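Local atomic coordinates of Lmo2445 protein (Listeria monocytogenes EGD-e, PDB entry 5HZL), a protein that is of unknown function, though its leucine-rich repeats and secretion place it among the internalin-like proteins, and it binds calcium ions. Residues 136-141 / 163-168; 183-188 / 222-227; 202-207 / 289-294. All blocks are in the same frame, centred on the assembly; numbering follows the deposited sequence.

Contact 1: 136-141 / 163-168; sequences FNIPKF and EDIWMN. With CA (calcium ion), chain D.
Trp166 swings its CG anti to its own carbonyl carbon (chi1 -53°), and Phe141 across from it does the same, which places indole NE1 at the edge of the phenyl ring, near its plane. Both residues have left-handed backbone, with positive phi. Trp166 NE1 donates to Pro139 O at 2.9 Å with an N-H...O angle of 154°. The acceptor lies nearly in the indole plane and the donor in the carbonyl plane, which together fix the rotation of the buried indole. Beside this bond, Phe141 CD2 comes within 3.5 Å of Trp166 NE1. The rings meet obliquely, their planes at 48°, with Trp166 CD1 at the phenyl edge. The two loops belong to adjacent coils of the leucine-rich-repeat solenoid, each joining one strand of the parallel sheet to the next. Ile138 points CG2 across the gap, 3.8 Å from Trp166 CZ2 and 4.1 Å from Ile165 CD1. That same Ile165 CD1 sits over the centre of the indole face, while Leu177 also touches the tryptophan. On the solvent side, the bent, exposed Lys140 chain brings its NZ to 4.2 Å from Ile165 CG2, a loose contact. Upstream in the same loop, Glu163 uses OE1 to bind a calcium ion together with Glu187.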
loop_
_atom_site.group_PDB
_atom_site.type_symbol
_atom_site.label_atom_id
_atom_site.label_comp_id
_atom_site.label_asym_id
_atom_site.label_seq_id
_atom_site.Cartn_x
_atom_site.Cartn_y
_atom_site.Cartn_z
ATOM N N PHE A 136 -5.697 1.071 -6.481
ATOM C CA PHE A 136 -6.814 0.320 -5.872
ATOM C C PHE A 136 -6.483 -1.098 -5.392
ATOM O O PHE A 136 -7.354 -1.766 -4.824
ATOM C CB PHE A 136 -8.024 0.294 -6.806
ATOM C CG PHE A 136 -8.587 1.657 -7.088
ATOM C CD1 PHE A 136 -9.323 2.325 -6.115
ATOM C CD2 PHE A 136 -8.400 2.267 -8.319
ATOM C CE1 PHE A 136 -9.848 3.585 -6.361
ATOM C CE2 PHE A 136 -8.927 3.526 -8.574
ATOM C CZ PHE A 136 -9.648 4.188 -7.596
ATOM N N ASN A 137 -5.241 -1.547 -5.587
ATOM C CA ASN A 137 -4.818 -2.885 -5.163
ATOM C C ASN A 137 -4.423 -2.965 -3.688
ATOM O O ASN A 137 -3.251 -3.109 -3.349
ATOM C CB ASN A 137 -3.655 -3.353 -6.033
ATOM C CG ASN A 137 -4.023 -3.454 -7.485
ATOM O OD1 ASN A 137 -5.101 -3.903 -7.832
ATOM N ND2 ASN A 137 -3.115 -3.061 -8.341
ATOM N N ILE A 138 -5.422 -2.888 -2.819
ATOM C CA ILE A 138 -5.209 -2.962 -1.380
ATOM C C ILE A 138 -4.861 -4.414 -1.014
ATOM O O ILE A 138 -5.643 -5.311 -1.316
ATOM C CB ILE A 138 -6.498 -2.609 -0.606
ATOM C CG1 ILE A 138 -7.167 -1.329 -1.138
ATOM C CG2 ILE A 138 -6.227 -2.549 0.895
ATOM C CD1 ILE A 138 -6.315 -0.091 -1.083
ATOM N N PRO A 139 -3.687 -4.658 -0.383
ATOM C CA PRO A 139 -3.358 -6.028 -0.018
ATOM C C PRO A 139 -4.026 -6.479 1.290
ATOM O O PRO A 139 -4.181 -5.683 2.209
ATOM C CB PRO A 139 -1.834 -5.986 0.138
ATOM C CG PRO A 139 -1.529 -4.601 0.565
ATOM C CD PRO A 139 -2.558 -3.738 -0.108
ATOM N N LYS A 140 -4.408 -7.757 1.347
ATOM C CA LYS A 140 -5.040 -8.378 2.524
ATOM C C LYS A 140 -4.062 -9.190 3.389
ATOM O O LYS A 140 -4.393 -9.569 4.509
ATOM C CB LYS A 140 -6.206 -9.276 2.088
ATOM C CG LYS A 140 -7.385 -8.531 1.475
ATOM C CD LYS A 140 -8.456 -9.481 0.911
ATOM C CE LYS A 140 -9.183 -10.366 1.933
ATOM N NZ LYS A 140 -9.954 -9.562 2.930
ATOM N N PHE A 141 -2.874 -9.462 2.861
ATOM C CA PHE A 141 -1.832 -10.224 3.568
ATOM C C PHE A 141 -2.238 -11.663 3.933
ATOM O O PHE A 141 -1.955 -12.132 5.042
ATOM C CB PHE A 141 -1.329 -9.454 4.798
ATOM C CG PHE A 141 -0.895 -8.062 4.484
ATOM C CD1 PHE A 141 0.368 -7.816 3.951
ATOM C CD2 PHE A 141 -1.749 -6.991 4.700
ATOM C CE1 PHE A 141 0.774 -6.529 3.644
ATOM C CE2 PHE A 141 -1.352 -5.699 4.398
ATOM C CZ PHE A 141 -0.086 -5.466 3.869
ATOM N N GLU A 163 -14.640 -2.396 6.551
ATOM C CA GLU A 163 -14.493 -2.199 7.983
ATOM C C GLU A 163 -13.740 -3.375 8.600
ATOM O O GLU A 163 -12.938 -3.175 9.500
ATOM C CB GLU A 163 -15.864 -2.017 8.692
ATOM C CG GLU A 163 -16.632 -0.742 8.323
ATOM C CD GLU A 163 -17.921 -0.508 9.141
ATOM O OE1 GLU A 163 -18.526 0.586 9.013
ATOM O OE2 GLU A 163 -18.350 -1.387 9.930
ATOM N N ASP A 164 -13.980 -4.577 8.077
ATOM C CA ASP A 164 -13.370 -5.822 8.604
ATOM C C ASP A 164 -12.006 -6.327 8.048
ATOM O O ASP A 164 -11.555 -7.411 8.451
ATOM C CB ASP A 164 -14.421 -6.974 8.636
ATOM C CG ASP A 164 -15.009 -7.327 7.259
ATOM O OD1 ASP A 164 -14.539 -6.820 6.223
ATOM O OD2 ASP A 164 -15.964 -8.133 7.224
ATOM N N ILE A 165 -11.326 -5.581 7.176
ATOM C CA ILE A 165 -10.033 -6.099 6.711
ATOM C C ILE A 165 -8.977 -5.992 7.809
ATOM O O ILE A 165 -9.084 -5.179 8.738
ATOM C CB ILE A 165 -9.477 -5.465 5.408
ATOM C CG1 ILE A 165 -8.999 -4.023 5.599
ATOM C CG2 ILE A 165 -10.494 -5.579 4.272
ATOM C CD1 ILE A 165 -8.294 -3.509 4.361
ATOM N N TRP A 166 -7.963 -6.834 7.659
ATOM C CA TRP A 166 -6.830 -6.933 8.553
ATOM C C TRP A 166 -7.189 -7.398 9.985
ATOM O O TRP A 166 -6.551 -7.008 10.975
ATOM C CB TRP A 166 -5.980 -5.648 8.514
ATOM C CG TRP A 166 -5.556 -5.231 7.106
ATOM C CD1 TRP A 166 -5.084 -6.052 6.115
ATOM C CD2 TRP A 166 -5.466 -3.896 6.588
ATOM N NE1 TRP A 166 -4.775 -5.320 4.997
ATOM C CE2 TRP A 166 -4.987 -3.993 5.263
ATOM C CE3 TRP A 166 -5.765 -2.628 7.106
ATOM C CZ2 TRP A 166 -4.800 -2.866 4.449
ATOM C CZ3 TRP A 166 -5.579 -1.515 6.297
ATOM C CH2 TRP A 166 -5.101 -1.645 4.981
HETATM N N MSE A 167 -8.196 -8.270 10.064
HETATM C CA MSE A 167 -8.656 -8.849 11.328
HETATM C C MSE A 167 -8.258 -10.294 11.424
HETATM O O MSE A 167 -8.734 -11.030 12.288
HETATM C CB MSE A 167 -10.164 -8.711 11.377
HETATM C CG MSE A 167 -10.555 -7.252 11.540
HETATM SE SE MSE A 167 -10.015 -6.640 13.330
HETATM C CE MSE A 167 -11.410 -7.519 14.417
ATOM N N ASN A 168 -7.357 -10.695 10.536
ATOM C CA ASN A 168 -6.834 -12.051 10.453
ATOM C C ASN A 168 -5.376 -12.165 10.986
ATOM O O ASN A 168 -4.737 -13.195 10.778
ATOM C CB ASN A 168 -6.885 -12.490 8.969
ATOM C CG ASN A 168 -6.059 -11.569 8.030
ATOM O OD1 ASN A 168 -5.923 -10.356 8.270
ATOM N ND2 ASN A 168 -5.514 -12.150 6.950
HETATM CA CA CA D . -19.555 1.616 11.107
#

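Contact 2: 183-188 / 222-227; sequences ISIPED and VPFIYQ. With CA (calcium ion), chain D.
Gln227 uses its side-chain oxygen on the opposite backbone: OE1 accepts from Ile185 N, a loop N-H, at 2.7 Å, with an N-H...O angle of 152°. The glutamine stretches from helix 223-227 with its chain extended beyond CG (chi2 174°), which carries the amide up to the loop, and the donor is tilted from the amide's plane. Ser184 CA lies 3.4 Å from the same oxygen; the serine hydroxyl itself is bonded to Ile161 O. A second polar link runs between backbones, Phe224 N to Ile183 O at 2.9 Å. Here the donor stands above the carbonyl plane and the bond is bent, 134° at the hydrogen, yet it gives a partner to an amide in the first turn of the helix. The Pro223 ring lies against that carbonyl, its CD 3.4 Å from Ile183 O. Between these polar grips, Ile185 and the glutamine stem run antiparallel alongside each other, and Ile185 CG1 comes to 3.5 Å from Phe224 CD2. The stem also flanks Glu187, whose OE1 approaches Gln227 CB at 3.3 Å while OE2 binds calcium at 2.6 Å. The carboxylate of Asp230 is close to Glu187. The whole forms a buried junction between the last repeat coils and the C-terminal domain, with the calcium ion bound at its margin by Glu163 and Glu187, consistent with the repeat-plus-immunoglobulin-like layout of internalins.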
loop_
_atom_site.group_PDB
_atom_site.type_symbol
_atom_site.label_atom_id
_atom_site.label_comp_id
_atom_site.label_asym_id
_atom_site.label_seq_id
_atom_site.Cartn_x
_atom_site.Cartn_y
_atom_site.Cartn_z
ATOM N N ILE A 183 -11.014 6.597 1.061
ATOM C CA ILE A 183 -12.260 7.331 1.313
ATOM C C ILE A 183 -13.073 6.644 2.398
ATOM O O ILE A 183 -14.238 6.960 2.625
ATOM C CB ILE A 183 -13.132 7.420 0.037
ATOM C CG1 ILE A 183 -13.694 6.043 -0.375
ATOM C CG2 ILE A 183 -12.320 8.042 -1.087
ATOM C CD1 ILE A 183 -14.704 6.087 -1.491
ATOM N N SER A 184 -12.427 5.722 3.083
ATOM C CA SER A 184 -13.066 4.916 4.080
ATOM C C SER A 184 -12.046 4.569 5.151
ATOM O O SER A 184 -10.842 4.703 4.923
ATOM C CB SER A 184 -13.535 3.661 3.351
ATOM O OG SER A 184 -14.043 2.672 4.217
ATOM N N ILE A 185 -12.530 4.116 6.303
ATOM C CA ILE A 185 -11.676 3.746 7.408
ATOM C C ILE A 185 -11.804 2.253 7.741
ATOM O O ILE A 185 -12.922 1.717 7.755
ATOM C CB ILE A 185 -12.061 4.540 8.685
ATOM C CG1 ILE A 185 -11.972 6.049 8.436
ATOM C CG2 ILE A 185 -11.180 4.156 9.885
ATOM C CD1 ILE A 185 -12.319 6.904 9.647
ATOM N N PRO A 186 -10.662 1.570 7.998
ATOM C CA PRO A 186 -10.722 0.176 8.445
ATOM C C PRO A 186 -11.076 0.230 9.942
ATOM O O PRO A 186 -10.205 0.139 10.800
ATOM C CB PRO A 186 -9.305 -0.336 8.203
ATOM C CG PRO A 186 -8.448 0.871 8.273
ATOM C CD PRO A 186 -9.273 2.019 7.792
ATOM N N GLU A 187 -12.362 0.395 10.233
ATOM C CA GLU A 187 -12.834 0.529 11.613
ATOM C C GLU A 187 -12.505 -0.570 12.603
ATOM O O GLU A 187 -11.981 -0.282 13.674
ATOM C CB GLU A 187 -14.345 0.766 11.660
ATOM C CG GLU A 187 -14.763 2.110 11.106
ATOM C CD GLU A 187 -16.219 2.417 11.370
ATOM O OE1 GLU A 187 -16.541 3.620 11.442
ATOM O OE2 GLU A 187 -17.036 1.471 11.532
ATOM N N ASP A 188 -12.824 -1.813 12.258
ATOM C CA ASP A 188 -12.592 -2.929 13.177
ATOM C C ASP A 188 -11.214 -2.948 13.826
ATOM O O ASP A 188 -11.114 -2.976 15.057
ATOM C CB ASP A 188 -12.838 -4.289 12.507
ATOM C CG ASP A 188 -14.296 -4.527 12.136
ATOM O OD1 ASP A 188 -15.102 -3.579 12.080
ATOM O OD2 ASP A 188 -14.628 -5.705 11.893
ATOM N N VAL A 222 -18.867 9.452 0.316
ATOM C CA VAL A 222 -17.685 9.677 1.152
ATOM C C VAL A 222 -17.859 9.065 2.544
ATOM O O VAL A 222 -18.169 9.778 3.512
ATOM C CB VAL A 222 -17.392 11.195 1.304
ATOM C CG1 VAL A 222 -15.977 11.397 1.869
ATOM C CG2 VAL A 222 -17.509 11.928 -0.030
ATOM N N PRO A 223 -17.647 7.743 2.664
ATOM C CA PRO A 223 -17.801 7.068 3.952
ATOM C C PRO A 223 -16.967 7.617 5.097
ATOM O O PRO A 223 -17.408 7.558 6.242
ATOM C CB PRO A 223 -17.389 5.634 3.643
ATOM C CG PRO A 223 -17.757 5.460 2.230
ATOM C CD PRO A 223 -17.440 6.771 1.578
ATOM N N PHE A 224 -15.788 8.145 4.783
ATOM C CA PHE A 224 -14.885 8.695 5.793
ATOM C C PHE A 224 -15.555 9.754 6.673
ATOM O O PHE A 224 -15.355 9.766 7.889
ATOM C CB PHE A 224 -13.630 9.284 5.121
ATOM C CG PHE A 224 -12.645 9.877 6.095
ATOM C CD1 PHE A 224 -12.737 11.212 6.467
ATOM C CD2 PHE A 224 -11.634 9.098 6.653
ATOM C CE1 PHE A 224 -11.845 11.756 7.371
ATOM C CE2 PHE A 224 -10.736 9.642 7.555
ATOM C CZ PHE A 224 -10.844 10.970 7.917
ATOM N N ILE A 225 -16.339 10.635 6.052
ATOM C CA ILE A 225 -17.038 11.706 6.772
ATOM C C ILE A 225 -17.866 11.180 7.947
ATOM O O ILE A 225 -17.831 11.732 9.047
ATOM C CB ILE A 225 -17.951 12.521 5.819
ATOM C CG1 ILE A 225 -17.095 13.304 4.819
ATOM C CG2 ILE A 225 -18.817 13.515 6.593
ATOM C CD1 ILE A 225 -17.888 14.022 3.746
ATOM N N TYR A 226 -18.587 10.100 7.711
ATOM C CA TYR A 226 -19.445 9.528 8.726
ATOM C C TYR A 226 -18.705 8.617 9.701
ATOM O O TYR A 226 -18.961 8.661 10.894
ATOM C CB TYR A 226 -20.596 8.809 8.035
ATOM C CG TYR A 226 -21.377 9.722 7.117
ATOM C CD1 TYR A 226 -20.958 9.945 5.809
ATOM C CD2 TYR A 226 -22.537 10.359 7.552
ATOM C CE1 TYR A 226 -21.671 10.777 4.965
ATOM C CE2 TYR A 226 -23.265 11.188 6.710
ATOM C CZ TYR A 226 -22.826 11.396 5.419
ATOM O OH TYR A 226 -23.526 12.211 4.565
ATOM N N GLN A 227 -17.795 7.796 9.195
ATOM C CA GLN A 227 -17.008 6.876 10.027
ATOM C C GLN A 227 -16.131 7.615 11.041
ATOM O O GLN A 227 -15.899 7.116 12.139
ATOM C CB GLN A 227 -16.154 5.984 9.141
ATOM C CG GLN A 227 -16.981 5.049 8.275
ATOM C CD GLN A 227 -16.157 4.254 7.277
ATOM O OE1 GLN A 227 -15.168 4.736 6.719
ATOM N NE2 GLN A 227 -16.577 3.035 7.033
HETATM CA CA CA D . -19.555 1.616 11.107
#

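Contact 3: 202-207 / 289-294; sequences NQTATY and TGWYDF
Tyr207 carries Phe294 CE1 over one face of its ring and Tyr292 CD1 at its edge; Trp291 has Thr204 CG2 over one face; Tyr292 offers its own edge to Ala205 CB, 3.8 Å from CD1. These groups decorate a parallel strand pair, 203-206 beside 290-294, at the margin of the mixed sheet of the C-terminal domain, whose family belongs to the immunoglobulin-like E-set clan. The threonine methyl makes a CH-pi contact, CG2 standing 3.5 Å from the centroid of the five-membered ring of Trp291 and 17° off its normal. The tryptophan's first torsion (chi1 58°) brings the indole under the methyl, with CG between the backbone N and the carbonyl carbon. Tyr207 and Phe294 run alongside each other in one direction, meeting obliquely, with planes at 39° and centroids 4.6 Å apart. Both tyrosine hydroxyls are held elsewhere, that of Tyr207 by Phe221 O and that of Tyr292 by Leu182 O. Thr204 and Trp291 share one face of the sheet with Thr206 and Asp293, while Gln203, Ala205 and Tyr292 are on the other. Backbone bonds alternate along the pair: Gln203 O takes Trp291 N, Trp291 O takes Ala205 N at 3.2 Å, Ala205 O takes Asp293 N at 2.8 Å, and finally Asp293 O receives Tyr207 N, also at 2.8 Å.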
loop_
_atom_site.group_PDB
_atom_site.type_symbol
_atom_site.label_atom_id
_atom_site.label_comp_id
_atom_site.label_asym_id
_atom_site.label_seq_id
_atom_site.Cartn_x
_atom_site.Cartn_y
_atom_site.Cartn_z
ATOM N N ASN A 202 -4.121 12.459 7.009
ATOM C CA ASN A 202 -4.023 12.922 5.630
ATOM C C ASN A 202 -4.444 11.964 4.517
ATOM O O ASN A 202 -3.610 11.441 3.804
ATOM C CB ASN A 202 -2.573 13.413 5.398
ATOM C CG ASN A 202 -2.351 14.073 4.033
ATOM O OD1 ASN A 202 -1.394 13.739 3.323
ATOM N ND2 ASN A 202 -3.222 14.990 3.658
ATOM N N GLN A 203 -5.736 11.723 4.378
ATOM C CA GLN A 203 -6.243 10.888 3.282
ATOM C C GLN A 203 -6.772 11.897 2.280
ATOM O O GLN A 203 -7.565 12.764 2.648
ATOM C CB GLN A 203 -7.339 9.949 3.737
ATOM C CG GLN A 203 -6.898 8.976 4.815
ATOM C CD GLN A 203 -5.804 8.012 4.376
ATOM O OE1 GLN A 203 -5.693 7.630 3.193
ATOM N NE2 GLN A 203 -5.002 7.582 5.348
ATOM N N THR A 204 -6.329 11.821 1.030
ATOM C CA THR A 204 -6.763 12.783 0.008
ATOM C C THR A 204 -7.122 12.084 -1.268
ATOM O O THR A 204 -6.446 11.146 -1.650
ATOM C CB THR A 204 -5.657 13.803 -0.292
ATOM O OG1 THR A 204 -4.524 13.141 -0.884
ATOM C CG2 THR A 204 -5.243 14.493 0.996
ATOM N N ALA A 205 -8.171 12.533 -1.944
ATOM C CA ALA A 205 -8.565 11.883 -3.183
ATOM C C ALA A 205 -9.334 12.770 -4.116
ATOM O O ALA A 205 -10.157 13.562 -3.688
ATOM C CB ALA A 205 -9.395 10.642 -2.873
ATOM N N THR A 206 -9.049 12.624 -5.399
ATOM C CA THR A 206 -9.737 13.364 -6.442
ATOM C C THR A 206 -10.638 12.345 -7.127
ATOM O O THR A 206 -10.157 11.397 -7.753
ATOM C CB THR A 206 -8.730 13.971 -7.426
ATOM O OG1 THR A 206 -7.755 14.704 -6.679
ATOM C CG2 THR A 206 -9.424 14.885 -8.440
ATOM N N TYR A 207 -11.945 12.524 -6.979
ATOM C CA TYR A 207 -12.933 11.605 -7.577
ATOM C C TYR A 207 -13.022 11.731 -9.092
ATOM O O TYR A 207 -12.559 12.710 -9.669
ATOM C CB TYR A 207 -14.327 11.802 -6.947
ATOM C CG TYR A 207 -14.504 11.193 -5.555
ATOM C CD1 TYR A 207 -13.727 11.613 -4.479
ATOM C CD2 TYR A 207 -15.488 10.227 -5.310
ATOM C CE1 TYR A 207 -13.903 11.071 -3.207
ATOM C CE2 TYR A 207 -15.672 9.681 -4.043
ATOM C CZ TYR A 207 -14.878 10.105 -2.995
ATOM O OH TYR A 207 -15.035 9.588 -1.734
ATOM N N THR A 289 -8.059 13.001 9.551
ATOM C CA THR A 289 -8.076 14.261 8.773
ATOM C C THR A 289 -7.928 13.970 7.268
ATOM O O THR A 289 -7.590 12.822 6.897
ATOM C CB THR A 289 -7.062 15.348 9.308
ATOM O OG1 THR A 289 -6.746 16.307 8.281
ATOM C CG2 THR A 289 -5.760 14.744 9.769
ATOM N N GLY A 290 -8.217 14.987 6.429
ATOM C CA GLY A 290 -8.117 14.878 4.950
ATOM C C GLY A 290 -8.871 15.885 4.080
ATOM O O GLY A 290 -9.342 16.887 4.570
ATOM N N TRP A 291 -8.935 15.620 2.772
ATOM C CA TRP A 291 -9.674 16.448 1.793
ATOM C C TRP A 291 -10.012 15.655 0.533
ATOM O O TRP A 291 -9.230 14.825 0.089
ATOM C CB TRP A 291 -8.995 17.782 1.435
ATOM C CG TRP A 291 -7.606 17.738 0.877
ATOM C CD1 TRP A 291 -6.441 17.968 1.565
ATOM C CD2 TRP A 291 -7.221 17.477 -0.480
ATOM N NE1 TRP A 291 -5.364 17.865 0.724
ATOM C CE2 TRP A 291 -5.808 17.557 -0.535
ATOM C CE3 TRP A 291 -7.926 17.158 -1.653
ATOM C CZ2 TRP A 291 -5.085 17.338 -1.723
ATOM C CZ3 TRP A 291 -7.206 16.941 -2.837
ATOM C CH2 TRP A 291 -5.797 17.038 -2.858
ATOM N N TYR A 292 -11.182 15.921 -0.047
ATOM C CA TYR A 292 -11.636 15.208 -1.246
ATOM C C TYR A 292 -12.115 16.133 -2.347
ATOM O O TYR A 292 -12.969 16.945 -2.101
ATOM C CB TYR A 292 -12.760 14.252 -0.865
ATOM C CG TYR A 292 -12.330 13.251 0.177
ATOM C CD1 TYR A 292 -11.562 12.149 -0.175
ATOM C CD2 TYR A 292 -12.685 13.398 1.512
ATOM C CE1 TYR A 292 -11.153 11.213 0.770
ATOM C CE2 TYR A 292 -12.279 12.466 2.461
ATOM C CZ TYR A 292 -11.507 11.373 2.081
ATOM O OH TYR A 292 -11.107 10.448 3.009
ATOM N N ASP A 293 -11.563 15.997 -3.554
ATOM C CA ASP A 293 -11.951 16.830 -4.707
ATOM C C ASP A 293 -12.927 16.137 -5.649
ATOM O O ASP A 293 -12.832 14.932 -5.904
ATOM C CB ASP A 293 -10.732 17.289 -5.520
ATOM C CG ASP A 293 -9.899 18.351 -4.814
ATOM O OD1 ASP A 293 -10.218 18.752 -3.668
ATOM O OD2 ASP A 293 -8.909 18.795 -5.438
ATOM N N PHE A 294 -13.850 16.928 -6.185
ATOM C CA PHE A 294 -14.879 16.445 -7.086
ATOM C C PHE A 294 -14.924 17.368 -8.291
ATOM O O PHE A 294 -15.481 18.451 -8.193
ATOM C CB PHE A 294 -16.220 16.440 -6.349
ATOM C CG PHE A 294 -16.178 15.690 -5.050
ATOM C CD1 PHE A 294 -16.359 14.318 -5.020
ATOM C CD2 PHE A 294 -15.930 16.348 -3.862
ATOM C CE1 PHE A 294 -16.308 13.615 -3.826
ATOM C CE2 PHE A 294 -15.880 15.655 -2.661
ATOM C CZ PHE A 294 -16.064 14.288 -2.638
#

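Contact 2 is fully buried, whereas contacts 1 and 3 each mix buried residues with partly exposed or exposed ones. Contact 1 stays within the solenoid and depends on an indole N-H and apolar side chains between irregular loops. Contact 3 relies instead on regular strand bonding and aromatic packing. Contact 2 mixes the two modes, combining a backbone bond with a side-chain oxygen that accepts from a loop N-H. It touches both others: Glu163 and Glu187 bind one calcium ion, joining it to contact 1, while Ile183 packs on Tyr207 and Val222 on Phe294, joining it to contact 3. Contacts 1 and 3 do not touch, their centres about 21 Å apart.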